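Local coordinates for LYND (Lyngbya aestuarii, PDB 4V1T), which probably catalyses the ATP-dependent cyclodehydration of peptide side chains to azolines, as a cyanobactin heterocyclase of the YcaO family, at residues V71-R74 against L75-G79; L518-E521 against H522-A525; P682-T685 against A686-P690. All coordinates share one frame; numbering follows the deposited sequence.

Contact 1 of 3, residues V71-R74 against L75-G79; sequences VLER and LAEKG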
ATOM      1  N   VAL B  71      24.746 -24.529 -30.141  1.00 53.87           N
ATOM      2  CA  VAL B  71      24.352 -24.473 -28.735  1.00 51.03           C
ATOM      3  C   VAL B  71      24.691 -23.111 -28.127  1.00 52.54           C
ATOM      4  O   VAL B  71      23.871 -22.509 -27.439  1.00 46.09           O
ATOM      5  CB  VAL B  71      25.032 -25.593 -27.917  1.00 56.37           C
ATOM      6  CG1 VAL B  71      24.867 -25.368 -26.419  1.00 52.38           C
ATOM      7  CG2 VAL B  71      24.453 -26.943 -28.294  1.00 52.68           C
ATOM      8  N   LEU B  72      25.903 -22.632 -28.382  1.00 56.97           N
ATOM      9  CA  LEU B  72      26.344 -21.357 -27.827  1.00 62.29           C
ATOM     10  C   LEU B  72      25.560 -20.194 -28.415  1.00 69.11           C
ATOM     11  O   LEU B  72      25.289 -19.225 -27.708  1.00 60.17           O
ATOM     12  CB  LEU B  72      27.841 -21.151 -28.057  1.00 52.35           C
ATOM     13  CG  LEU B  72      28.751 -22.231 -27.454  1.00 52.43           C
ATOM     14  CD1 LEU B  72      30.211 -21.907 -27.713  1.00 59.42           C
ATOM     15  CD2 LEU B  72      28.499 -22.435 -25.965  1.00 49.03           C
ATOM     16  N   GLU B  73      25.178 -20.294 -29.686  1.00 61.54           N
ATOM     17  CA  GLU B  73      24.417 -19.219 -30.305  1.00 64.08           C
ATOM     18  C   GLU B  73      23.102 -19.082 -29.624  1.00 59.29           C
ATOM     19  O   GLU B  73      22.621 -18.000 -29.387  1.00 62.22           O
ATOM     20  CB  GLU B  73      24.171 -19.463 -31.785  1.00 64.11           C
ATOM     21  CG  GLU B  73      25.445 -19.682 -32.566  1.00 82.90           C
ATOM     22  CD  GLU B  73      25.567 -18.839 -33.820  1.00 98.57           C
ATOM     23  OE1 GLU B  73      24.751 -17.914 -34.005  1.00119.08           O
ATOM     24  OE2 GLU B  73      26.491 -19.100 -34.622  1.00 90.49           O
ATOM     25  N   ARG B  74      22.507 -20.211 -29.331  1.00 53.34           N
ATOM     26  CA  ARG B  74      21.233 -20.214 -28.676  1.00 60.40           C
ATOM     27  C   ARG B  74      21.336 -19.610 -27.288  1.00 61.32           C
ATOM     28  O   ARG B  74      20.505 -18.817 -26.899  1.00 70.11           O
ATOM     29  CB  ARG B  74      20.720 -21.635 -28.558  1.00 64.79           C
ATOM     30  CG  ARG B  74      19.383 -21.856 -29.201  1.00 69.09           C
ATOM     31  CD  ARG B  74      18.949 -23.282 -29.022  1.00 66.31           C
ATOM     32  NE  ARG B  74      17.659 -23.308 -28.395  1.00 71.55           N
ATOM     33  CZ  ARG B  74      16.537 -23.071 -29.032  1.00 78.09           C
ATOM     34  NH1 ARG B  74      16.554 -22.796 -30.315  1.00 77.40           N
ATOM     35  NH2 ARG B  74      15.400 -23.111 -28.380  1.00 88.77           N
ATOM     36  N   LEU B  75      22.354 -20.018 -26.547  1.00 48.34           N
ATOM     37  CA  LEU B  75      22.555 -19.520 -25.191  1.00 49.76           C
ATOM     38  C   LEU B  75      22.828 -18.032 -25.224  1.00 49.65           C
ATOM     39  O   LEU B  75      22.313 -17.286 -24.429  1.00 55.87           O
ATOM     40  CB  LEU B  75      23.698 -20.245 -24.512  1.00 47.21           C
ATOM     41  CG  LEU B  75      23.416 -21.697 -24.171  1.00 49.33           C
ATOM     42  CD1 LEU B  75      24.675 -22.400 -23.772  1.00 45.95           C
ATOM     43  CD2 LEU B  75      22.393 -21.799 -23.068  1.00 51.48           C
ATOM     44  N   ALA B  76      23.620 -17.619 -26.188  1.00 59.15           N
ATOM     45  CA  ALA B  76      23.974 -16.218 -26.349  1.00 67.41           C
ATOM     46  C   ALA B  76      22.736 -15.388 -26.654  1.00 68.54           C
ATOM     47  O   ALA B  76      22.509 -14.360 -26.035  1.00 65.19           O
ATOM     48  CB  ALA B  76      25.003 -16.061 -27.454  1.00 55.43           C
ATOM     49  N   GLU B  77      21.927 -15.858 -27.598  1.00 75.06           N
ATOM     50  CA  GLU B  77      20.754 -15.110 -28.041  1.00 80.49           C
ATOM     51  C   GLU B  77      19.685 -15.007 -26.961  1.00 70.36           C
ATOM     52  O   GLU B  77      18.924 -14.043 -26.935  1.00 69.23           O
ATOM     53  CB  GLU B  77      20.157 -15.750 -29.290  1.00 86.59           C
ATOM     54  CG  GLU B  77      20.983 -15.519 -30.551  1.00 97.57           C
ATOM     55  CD  GLU B  77      20.444 -16.277 -31.754  1.00108.37           C
ATOM     56  OE1 GLU B  77      19.475 -17.055 -31.595  1.00110.75           O
ATOM     57  OE2 GLU B  77      20.988 -16.097 -32.866  1.00117.53           O
ATOM     58  N   LYS B  78      19.622 -15.997 -26.077  1.00 68.35           N
ATOM     59  CA  LYS B  78      18.663 -15.978 -24.967  1.00 67.16           C
ATOM     60  C   LYS B  78      19.249 -15.274 -23.736  1.00 63.71           C
ATOM     61  O   LYS B  78      18.563 -15.086 -22.732  1.00 77.00           O
ATOM     62  CB  LYS B  78      18.216 -17.402 -24.607  1.00 66.84           C
ATOM     63  CG  LYS B  78      16.967 -17.880 -25.355  1.00 74.82           C
ATOM     64  CD  LYS B  78      17.224 -18.085 -26.845  1.00 85.09           C
ATOM     65  CE  LYS B  78      15.927 -18.303 -27.618  1.00 84.35           C
ATOM     66  NZ  LYS B  78      16.144 -18.352 -29.094  1.00 86.29           N
ATOM     67  N   GLY B  79      20.520 -14.895 -23.815  1.00 53.97           N
ATOM     68  CA  GLY B  79      21.140 -14.068 -22.789  1.00 48.92           C
ATOM     69  C   GLY B  79      21.760 -14.821 -21.631  1.00 58.09           C
ATOM     70  O   GLY B  79      21.979 -14.247 -20.581  1.00 47.41           O
TER
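Four backbone hydrogen bonds join residues 71-74 to 75-78. Leu-75 N donates to Val-71 O at 3.0 Å, and Ala-76 N donates to Leu-72 O at 2.8 Å. Glu-77 N reaches Glu-73 O at 2.9 Å. The last bond, Lys-78 N to Arg-74 O at 3.1 Å, is the most bent of the four, with an N-H...O angle of 146°. The helix ends here in a Schellman motif. Gly-79 takes up a positive phi of 88°, and its N donates back to Ala-76 O at 3.0 Å. This is the last turn of helix 65-78, within a probable winged helix-turn-helix domain, and Leu-75 packs on Tyr-39, Leu-46 and Leu-81. Val-71 CG1 is anti to its own N (chi1 168°) and lies alongside Leu-75, with CD1 of Leu-75 4.0 Å from that CG1. Glu-73 OE1 and Glu-77 OE2 lie 4.3 Å apart, a like-charge pair that is probably unfavourable. The partner of Arg-74 lies outside the segment: its NE forms a salt bridge with an acidic side chain of the chain of another protein.

Contact 2 of 3, residues L518-E521 against H522-A525; sequences LPPE and HRFA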
ATOM      1  N   LEU B 518       1.063  41.278   1.234  1.00 42.49           N
ATOM      2  CA  LEU B 518       0.654  42.674   1.057  1.00 44.77           C
ATOM      3  C   LEU B 518       1.420  43.576   2.015  1.00 52.61           C
ATOM      4  O   LEU B 518       1.830  43.133   3.082  1.00 43.81           O
ATOM      5  CB  LEU B 518      -0.848  42.825   1.285  1.00 42.68           C
ATOM      6  CG  LEU B 518      -1.754  42.258   0.190  1.00 40.60           C
ATOM      7  CD1 LEU B 518      -3.206  42.343   0.612  1.00 40.30           C
ATOM      8  CD2 LEU B 518      -1.557  42.997  -1.126  1.00 46.49           C
ATOM      9  N   PRO B 519       1.631  44.846   1.633  1.00 63.36           N
ATOM     10  CA  PRO B 519       2.253  45.784   2.574  1.00 60.89           C
ATOM     11  C   PRO B 519       1.415  45.936   3.845  1.00 53.47           C
ATOM     12  O   PRO B 519       0.196  45.833   3.766  1.00 46.77           O
ATOM     13  CB  PRO B 519       2.301  47.099   1.788  1.00 64.53           C
ATOM     14  CG  PRO B 519       2.221  46.694   0.357  1.00 68.10           C
ATOM     15  CD  PRO B 519       1.364  45.472   0.326  1.00 65.42           C
ATOM     16  N   PRO B 520       2.059  46.166   5.003  1.00 50.45           N
ATOM     17  CA  PRO B 520       1.308  46.227   6.261  1.00 60.65           C
ATOM     18  C   PRO B 520       0.261  47.339   6.285  1.00 60.37           C
ATOM     19  O   PRO B 520      -0.728  47.224   7.002  1.00 57.20           O
ATOM     20  CB  PRO B 520       2.397  46.491   7.313  1.00 71.47           C
ATOM     21  CG  PRO B 520       3.668  46.013   6.684  1.00 76.18           C
ATOM     22  CD  PRO B 520       3.512  46.286   5.222  1.00 63.83           C
ATOM     23  N   GLU B 521       0.469  48.381   5.489  1.00 57.91           N
ATOM     24  CA  GLU B 521      -0.457  49.503   5.435  1.00 61.60           C
ATOM     25  C   GLU B 521      -1.584  49.275   4.431  1.00 61.97           C
ATOM     26  O   GLU B 521      -2.446  50.130   4.269  1.00 57.34           O
ATOM     27  CB  GLU B 521       0.288  50.791   5.082  1.00 61.61           C
ATOM     28  CG  GLU B 521       1.402  51.164   6.053  1.00 77.41           C
ATOM     29  CD  GLU B 521       2.699  50.414   5.796  1.00 90.59           C
ATOM     30  OE1 GLU B 521       2.714  49.515   4.923  1.00 84.36           O
ATOM     31  OE2 GLU B 521       3.708  50.728   6.469  1.00103.91           O
ATOM     32  N   HIS B 522      -1.588  48.125   3.757  1.00 60.93           N
ATOM     33  CA  HIS B 522      -2.586  47.864   2.720  1.00 52.04           C
ATOM     34  C   HIS B 522      -2.939  46.377   2.626  1.00 59.15           C
ATOM     35  O   HIS B 522      -2.949  45.781   1.542  1.00 52.44           O
ATOM     36  CB  HIS B 522      -2.078  48.392   1.375  1.00 56.44           C
ATOM     37  CG  HIS B 522      -3.127  48.494   0.316  1.00 58.97           C
ATOM     38  ND1 HIS B 522      -4.477  48.598   0.602  1.00 49.36           N
ATOM     39  CD2 HIS B 522      -3.034  48.527  -1.034  1.00 55.23           C
ATOM     40  CE1 HIS B 522      -5.159  48.675  -0.522  1.00 48.39           C
ATOM     41  NE2 HIS B 522      -4.308  48.637  -1.535  1.00 49.02           N
ATOM     42  N   ARG B 523      -3.231  45.777   3.774  1.00 52.25           N
ATOM     43  CA  ARG B 523      -3.609  44.376   3.821  1.00 53.16           C
ATOM     44  C   ARG B 523      -5.120  44.252   3.697  1.00 52.83           C
ATOM     45  O   ARG B 523      -5.825  44.132   4.695  1.00 46.77           O
ATOM     46  CB  ARG B 523      -3.115  43.727   5.119  1.00 51.26           C
ATOM     47  CG  ARG B 523      -1.600  43.672   5.244  1.00 61.01           C
ATOM     48  CD  ARG B 523      -1.135  42.435   5.996  1.00 73.57           C
ATOM     49  NE  ARG B 523      -0.361  42.775   7.191  1.00 87.22           N
ATOM     50  CZ  ARG B 523       0.968  42.813   7.265  1.00 73.35           C
ATOM     51  NH1 ARG B 523       1.721  42.530   6.210  1.00 62.34           N
ATOM     52  NH2 ARG B 523       1.550  43.145   8.410  1.00 81.58           N
ATOM     53  N   PHE B 524      -5.612  44.279   2.462  1.00 43.87           N
ATOM     54  CA  PHE B 524      -7.047  44.375   2.208  1.00 44.29           C
ATOM     55  C   PHE B 524      -7.716  43.031   1.970  1.00 39.60           C
ATOM     56  O   PHE B 524      -8.913  42.979   1.698  1.00 38.93           O
ATOM     57  CB  PHE B 524      -7.312  45.289   1.007  1.00 41.56           C
ATOM     58  CG  PHE B 524      -6.660  44.824  -0.264  1.00 51.20           C
ATOM     59  CD1 PHE B 524      -7.258  43.857  -1.054  1.00 52.70           C
ATOM     60  CD2 PHE B 524      -5.443  45.356  -0.666  1.00 54.53           C
ATOM     61  CE1 PHE B 524      -6.650  43.425  -2.217  1.00 48.16           C
ATOM     62  CE2 PHE B 524      -4.834  44.933  -1.829  1.00 53.95           C
ATOM     63  CZ  PHE B 524      -5.437  43.970  -2.607  1.00 52.95           C
ATOM     64  N   ALA B 525      -6.958  41.942   2.080  1.00 41.61           N
ATOM     65  CA  ALA B 525      -7.523  40.614   1.884  1.00 50.02           C
ATOM     66  C   ALA B 525      -6.572  39.519   2.333  1.00 48.95           C
ATOM     67  O   ALA B 525      -5.364  39.705   2.329  1.00 47.08           O
ATOM     68  CB  ALA B 525      -7.876  40.410   0.410  1.00 62.36           C
TER
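Leu-518 lies across the ring of Phe-524 at about a right angle. The chain between them turns twice. Pro-519 to His-522 form a type I beta turn, closed by His-522 N to Pro-519 O at 2.9 Å. An inverse gamma turn centred on Arg-523 follows, with a weak bond from Phe-524 N to His-522 O. These turns lie in the loop between helix 509-512 and strand 532-535, in the YcaO part of the chain.

Leu-518 CB is directed at residues 522-525. Further out, CD1 stands over one face of the Phe-524 ring, 4.1 Å from the centroid and 17° off the normal, as a CH-pi contact. Leu-518 CD2 touches Phe-524 CE2 at 3.9 Å. The Phe-524 CG lies between its backbone N and carbonyl carbon (chi1 59°), which brings the ring back over the turn. Phe-485 meets the same ring edge-to-face.

On another part of the turn, Arg-523 is bent at chi2 and chi3 and folds back over Pro-520. One guanidinium face covers Pro-520 CA, with CZ 3.6 Å from that CA. Pro-520 CB lies 3.6 Å from Arg-523 NH2. Arg-523 NH1 also makes a weak bond to Leu-518 O at 3.2 Å. Gln-483 bonds to Pro-520 O through its NE2. The His-522 ring lies with one face under Phe-524 CD2, which sits 3.3 Å above the ring plane, offset toward the rim.

Contact 3 of 3, residues P682-T685 against A686-P690; sequences PLKT and AQDYP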
ATOM      1  N   PRO B 682     -43.114  19.787   6.975  1.00 57.67           N
ATOM      2  CA  PRO B 682     -43.012  18.370   6.625  1.00 58.24           C
ATOM      3  C   PRO B 682     -41.575  17.947   6.340  1.00 57.88           C
ATOM      4  O   PRO B 682     -40.711  18.790   6.090  1.00 54.86           O
ATOM      5  CB  PRO B 682     -43.880  18.255   5.368  1.00 61.99           C
ATOM      6  CG  PRO B 682     -43.820  19.601   4.749  1.00 70.73           C
ATOM      7  CD  PRO B 682     -43.742  20.572   5.897  1.00 67.27           C
ATOM      8  N   LEU B 683     -41.327  16.645   6.390  1.00 57.79           N
ATOM      9  CA  LEU B 683     -40.020  16.104   6.070  1.00 58.74           C
ATOM     10  C   LEU B 683     -39.761  16.227   4.582  1.00 57.86           C
ATOM     11  O   LEU B 683     -40.649  15.987   3.772  1.00 72.12           O
ATOM     12  CB  LEU B 683     -39.921  14.638   6.496  1.00 71.92           C
ATOM     13  CG  LEU B 683     -40.065  14.375   7.991  1.00 77.19           C
ATOM     14  CD1 LEU B 683     -40.151  12.882   8.264  1.00 72.15           C
ATOM     15  CD2 LEU B 683     -38.902  14.988   8.749  1.00 83.44           C
ATOM     16  N   LYS B 684     -38.542  16.612   4.229  1.00 61.65           N
ATOM     17  CA  LYS B 684     -38.131  16.666   2.832  1.00 57.80           C
ATOM     18  C   LYS B 684     -37.936  15.257   2.282  1.00 55.99           C
ATOM     19  O   LYS B 684     -37.250  14.442   2.889  1.00 52.20           O
ATOM     20  CB  LYS B 684     -36.833  17.462   2.694  1.00 61.48           C
ATOM     21  CG  LYS B 684     -37.002  18.948   2.940  1.00 52.09           C
ATOM     22  CD  LYS B 684     -37.665  19.620   1.749  1.00 56.12           C
ATOM     23  CE  LYS B 684     -38.274  20.948   2.141  1.00 59.12           C
ATOM     24  NZ  LYS B 684     -38.625  21.760   0.950  1.00 61.04           N
ATOM     25  N   THR B 685     -38.538  14.981   1.130  1.00 64.82           N
ATOM     26  CA  THR B 685     -38.437  13.666   0.498  1.00 71.32           C
ATOM     27  C   THR B 685     -37.595  13.772  -0.767  1.00 67.92           C
ATOM     28  O   THR B 685     -37.304  14.870  -1.242  1.00 64.26           O
ATOM     29  CB  THR B 685     -39.829  13.080   0.144  1.00 71.53           C
ATOM     30  OG1 THR B 685     -40.479  13.910  -0.822  1.00 86.04           O
ATOM     31  CG2 THR B 685     -40.700  12.984   1.390  1.00 74.08           C
ATOM     32  N   ALA B 686     -37.213  12.623  -1.308  1.00 62.13           N
ATOM     33  CA  ALA B 686     -36.359  12.577  -2.486  1.00 64.90           C
ATOM     34  C   ALA B 686     -36.967  13.323  -3.671  1.00 67.56           C
ATOM     35  O   ALA B 686     -36.242  13.907  -4.487  1.00 64.88           O
ATOM     36  CB  ALA B 686     -36.085  11.129  -2.868  1.00 66.61           C
ATOM     37  N   GLN B 687     -38.294  13.303  -3.773  1.00 56.94           N
ATOM     38  CA  GLN B 687     -38.965  13.900  -4.925  1.00 72.23           C
ATOM     39  C   GLN B 687     -39.021  15.426  -4.847  1.00 76.98           C
ATOM     40  O   GLN B 687     -39.297  16.090  -5.846  1.00 83.82           O
ATOM     41  CB  GLN B 687     -40.377  13.342  -5.070  1.00 70.74           C
ATOM     42  CG  GLN B 687     -41.313  13.736  -3.945  1.00 77.47           C
ATOM     43  CD  GLN B 687     -42.778  13.661  -4.341  1.00 94.13           C
ATOM     44  OE1 GLN B 687     -43.119  13.567  -5.522  1.00107.08           O
ATOM     45  NE2 GLN B 687     -43.653  13.705  -3.347  1.00 92.78           N
ATOM     46  N   ASP B 688     -38.774  15.979  -3.663  1.00 73.37           N
ATOM     47  CA  ASP B 688     -38.772  17.430  -3.481  1.00 64.13           C
ATOM     48  C   ASP B 688     -37.594  18.088  -4.202  1.00 61.39           C
ATOM     49  O   ASP B 688     -37.514  19.316  -4.277  1.00 65.45           O
ATOM     50  CB  ASP B 688     -38.731  17.784  -1.989  1.00 65.55           C
ATOM     51  CG  ASP B 688     -40.024  17.436  -1.264  1.00 69.38           C
ATOM     52  OD1 ASP B 688     -41.115  17.693  -1.824  1.00 65.57           O
ATOM     53  OD2 ASP B 688     -39.949  16.908  -0.130  1.00 60.10           O
ATOM     54  N   TYR B 689     -36.684  17.270  -4.722  1.00 60.60           N
ATOM     55  CA  TYR B 689     -35.489  17.760  -5.403  1.00 64.47           C
ATOM     56  C   TYR B 689     -35.460  17.322  -6.871  1.00 65.43           C
ATOM     57  O   TYR B 689     -35.114  16.183  -7.182  1.00 70.38           O
ATOM     58  CB  TYR B 689     -34.248  17.267  -4.675  1.00 59.69           C
ATOM     59  CG  TYR B 689     -34.251  17.634  -3.207  1.00 55.77           C
ATOM     60  CD1 TYR B 689     -33.789  18.871  -2.771  1.00 52.17           C
ATOM     61  CD2 TYR B 689     -34.720  16.740  -2.261  1.00 54.16           C
ATOM     62  CE1 TYR B 689     -33.801  19.203  -1.428  1.00 49.23           C
ATOM     63  CE2 TYR B 689     -34.736  17.061  -0.920  1.00 50.09           C
ATOM     64  CZ  TYR B 689     -34.280  18.289  -0.508  1.00 47.50           C
ATOM     65  OH  TYR B 689     -34.307  18.589   0.834  1.00 49.52           O
ATOM     66  N   PRO B 690     -35.838  18.227  -7.784  1.00 66.36           N
ATOM     67  CA  PRO B 690     -35.805  17.907  -9.217  1.00 66.49           C
ATOM     68  C   PRO B 690     -34.426  17.497  -9.716  1.00 61.57           C
ATOM     69  O   PRO B 690     -33.422  18.053  -9.293  1.00 67.57           O
ATOM     70  CB  PRO B 690     -36.247  19.213  -9.877  1.00 68.55           C
ATOM     71  CG  PRO B 690     -37.098  19.877  -8.848  1.00 79.07           C
ATOM     72  CD  PRO B 690     -36.493  19.520  -7.519  1.00 64.90           C
TER
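Thr-685 and Asp-688 are hydrogen-bonded to each other across the short 3-10 segment 686-688, Thr-685 before it and Asp-688 at its end. Thr-685 N donates to Asp-688 OD2 at 2.7 Å in an almost straight line, 178°. OD2 is met on its anti side, 27° out of the carboxylate plane. Thr-685 OG1 adds a weak bond to the same OD2 at 3.1 Å. It sits between its backbone N and carbonyl carbon (chi1 63°), which places it close to the carboxylate. In return, Asp-688 N donates to Thr-685 O at 3.0 Å and closes a type I beta turn over Ala-686 and Gln-687. The turn lies in the loop between helices 661-666 and 697-710. A weak bond from Tyr-689 N to Ala-686 O follows.

In the packing, the Lys-684 chain crosses Tyr-689 at about a right angle, and its CB lies 3.3 Å from Tyr-689 OH. Phe-606 meets the Tyr-689 ring. Tyr-689 OH is hydrogen-bonded to Asp-596 OD1. A phenylalanine here would probably leave Asp-596 OD1 without its phenolic partner and the end of the ring less firmly fixed.

Two carbons also approach oxygens of Thr-685: Gln-687 CG lies 3.2 Å from OG1, and Tyr-689 CD2 lies 3.3 Å from O.

By charge, Lys-684 NZ lies 5.1 Å from Asp-688 OD2, too far for a salt bridge. Its field, with one straight and one weak hydrogen bond to OD2, would probably favour an ionised Asp-688 carboxylate.

Overall arrangement
The three contacts come in series along the chain and touch nowhere. Contact 1 lies on helix 65-78, in a probable winged helix-turn-helix domain near the N-terminus. Contacts 2 and 3 both fall in loops of what is probably the YcaO domain. Contact 2 precedes strand 532-535, which belongs to the antiparallel sheet with 728-733. Contact 3 lies between helix 661-666 and helix 697-710. The centres of contacts 1 and 2 are about 75 Å apart, on opposite sides of the chain's centre. Those of contacts 1 and 3 are also about 75 Å apart, and those of contacts 2 and 3 about 47 Å. Each joins consecutive residues: one closes a helix, and the others shape separate loops.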